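Side-chain contact in spore coat polysaccharide biosynthesis protein spsE (Bacillus subtilis, PDB 1VLI), which takes part in making spore coat polysaccharide and is probably an N-acylneuraminate-9-phosphate synthase of the NeuB family: residues A[195-200]-A[260-265]. Numbering follows the deposited sequence.
Sequences AKYPAP and HSFALN
Pro198 sets the CG-CD side of its ring, tilted, over one face of the Phe262 ring in a CH-pi contact. Its CG stands 3.8 Å from the phenyl centroid, 13° off the ring normal. Its CD lies over the rim of the same face, 3.7 Å from Phe262 CD2. Phenylalanine offers a broad apolar face, and proline a compact, rigid ring with polarised C-H groups; the cis peptide bond after Tyr197 belongs to the tight bend that presents them. On the opposite phenyl face, CB of Ser261 packs off-centre, toward the rim.

The apolar part of the contact continues through Tyr197. A chi1 of 179°, which turns CG away from the backbone N, carries the ring out to the other loop. There CZ lies 3.7 Å from Phe262 CB, and CE2 comes to the edge of the phenyl ring near its plane.

Tyrosine is long enough to span the two loops and ends in a polar group, which settles over the backbone between Phe262 and Ala263. Its OH is 3.2 Å from Phe262 C and 3.1 Å from Ala263 N, yet the angle is too poor for a hydrogen bond to that nitrogen; the hydroxyl is instead weakly hydrogen-bonded to Asp259 O. The small methyl of Ala263 lets the phenol come this close, with CB 3.8 Å from Tyr197 OH.

Tyr197 also meets the ring of His248, which binds zinc with His226, and its side chain lies about 6 Å from the metal. The contact thus joins the loops after parallel strands 188-193 and 244-248 at the C-terminal mouth of the TIM barrel, where such enzymes carry their active sites.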
loop_
_atom_site.group_PDB
_atom_site.type_symbol
_atom_site.label_atom_id
_atom_site.label_comp_id
_atom_site.label_asym_id
_atom_site.label_seq_id
_atom_site.Cartn_x
_atom_site.Cartn_y
_atom_site.Cartn_z
ATOM N N ALA A 195 5.739 -6.302 -7.256
ATOM C CA ALA A 195 4.288 -6.441 -7.568
ATOM C C ALA A 195 3.834 -7.808 -8.100
ATOM O O ALA A 195 2.638 -8.120 -8.075
ATOM C CB ALA A 195 3.785 -5.303 -8.484
ATOM N N LYS A 196 4.779 -8.613 -8.571
ATOM C CA LYS A 196 4.507 -10.014 -8.875
ATOM C C LYS A 196 4.110 -10.816 -7.618
ATOM O O LYS A 196 4.648 -10.606 -6.535
ATOM C CB LYS A 196 5.725 -10.642 -9.554
ATOM C CG LYS A 196 5.476 -12.023 -10.166
ATOM C CD LYS A 196 4.406 -12.016 -11.274
ATOM C CE LYS A 196 4.277 -13.397 -11.916
ATOM N NZ LYS A 196 3.278 -13.384 -13.014
ATOM N N TYR A 197 3.148 -11.718 -7.770
ATOM C CA TYR A 197 2.759 -12.602 -6.681
ATOM C C TYR A 197 2.434 -13.996 -7.239
ATOM O O TYR A 197 1.533 -14.131 -8.072
ATOM C CB TYR A 197 1.586 -12.014 -5.870
ATOM C CG TYR A 197 1.111 -12.898 -4.710
ATOM C CD1 TYR A 197 1.799 -12.931 -3.484
ATOM C CD2 TYR A 197 -0.039 -13.696 -4.835
ATOM C CE1 TYR A 197 1.362 -13.745 -2.421
ATOM C CE2 TYR A 197 -0.487 -14.506 -3.777
ATOM C CZ TYR A 197 0.218 -14.523 -2.580
ATOM O OH TYR A 197 -0.228 -15.322 -1.553
ATOM N N PRO A 198 3.177 -15.022 -6.812
ATOM C CA PRO A 198 4.319 -14.858 -5.919
ATOM C C PRO A 198 5.570 -14.349 -6.660
ATOM O O PRO A 198 5.654 -14.442 -7.899
ATOM C CB PRO A 198 4.547 -16.276 -5.386
ATOM C CG PRO A 198 4.114 -17.149 -6.507
ATOM C CD PRO A 198 2.966 -16.434 -7.173
ATOM N N ALA A 199 6.518 -13.819 -5.891
ATOM C CA ALA A 199 7.721 -13.232 -6.436
ATOM C C ALA A 199 8.885 -14.188 -6.204
ATOM O O ALA A 199 9.231 -14.475 -5.056
ATOM C CB ALA A 199 7.987 -11.898 -5.778
ATOM N N PRO A 200 9.486 -14.695 -7.282
ATOM C CA PRO A 200 10.657 -15.571 -7.158
ATOM C C PRO A 200 11.774 -14.849 -6.387
ATOM O O PRO A 200 11.934 -13.636 -6.556
ATOM C CB PRO A 200 11.076 -15.812 -8.614
ATOM C CG PRO A 200 9.884 -15.498 -9.440
ATOM C CD PRO A 200 9.106 -14.460 -8.691
ATOM N N HIS A 260 -4.873 -17.742 -1.628
ATOM C CA HIS A 260 -4.665 -18.781 -0.623
ATOM C C HIS A 260 -3.410 -19.584 -0.851
ATOM O O HIS A 260 -2.661 -19.866 0.086
ATOM C CB HIS A 260 -5.864 -19.732 -0.576
ATOM C CG HIS A 260 -7.069 -19.149 0.084
ATOM N ND1 HIS A 260 -7.143 -18.938 1.444
ATOM C CD2 HIS A 260 -8.253 -18.740 -0.424
ATOM C CE1 HIS A 260 -8.315 -18.412 1.744
ATOM N NE2 HIS A 260 -9.007 -18.280 0.628
ATOM N N SER A 261 -3.200 -19.947 -2.110
ATOM C CA SER A 261 -2.227 -20.977 -2.492
ATOM C C SER A 261 -0.790 -20.633 -2.142
ATOM O O SER A 261 0.018 -21.522 -1.812
ATOM C CB SER A 261 -2.338 -21.269 -3.991
ATOM O OG SER A 261 -2.426 -20.059 -4.719
ATOM N N PHE A 262 -0.488 -19.340 -2.209
ATOM C CA PHE A 262 0.873 -18.857 -2.020
ATOM C C PHE A 262 1.087 -18.098 -0.690
ATOM O O PHE A 262 2.216 -17.704 -0.374
ATOM C CB PHE A 262 1.312 -18.042 -3.251
ATOM C CG PHE A 262 1.272 -18.828 -4.559
ATOM C CD1 PHE A 262 2.170 -19.890 -4.792
ATOM C CD2 PHE A 262 0.349 -18.499 -5.563
ATOM C CE1 PHE A 262 2.145 -20.619 -6.005
ATOM C CE2 PHE A 262 0.314 -19.221 -6.783
ATOM C CZ PHE A 262 1.214 -20.281 -7.001
ATOM N N ALA A 263 0.013 -17.913 0.085
ATOM C CA ALA A 263 0.105 -17.296 1.406
ATOM C C ALA A 263 0.634 -18.309 2.405
ATOM O O ALA A 263 0.558 -19.517 2.179
ATOM C CB ALA A 263 -1.258 -16.780 1.852
ATOM N N LEU A 264 1.185 -17.830 3.510
ATOM C CA LEU A 264 1.631 -18.733 4.565
ATOM C C LEU A 264 0.426 -19.228 5.371
ATOM O O LEU A 264 -0.525 -18.466 5.587
ATOM C CB LEU A 264 2.612 -18.023 5.489
ATOM C CG LEU A 264 3.854 -17.452 4.808
ATOM C CD1 LEU A 264 4.841 -17.041 5.884
ATOM C CD2 LEU A 264 4.470 -18.500 3.859
ATOM N N ASN A 265 0.457 -20.496 5.795
ATOM C CA ASN A 265 -0.541 -21.000 6.734
ATOM C C ASN A 265 -0.159 -20.568 8.160
ATOM O O ASN A 265 0.888 -19.954 8.344
ATOM C CB ASN A 265 -0.733 -22.511 6.588
ATOM C CG ASN A 265 0.500 -23.314 6.964
ATOM O OD1 ASN A 265 1.204 -23.018 7.944
ATOM N ND2 ASN A 265 0.750 -24.372 6.200
#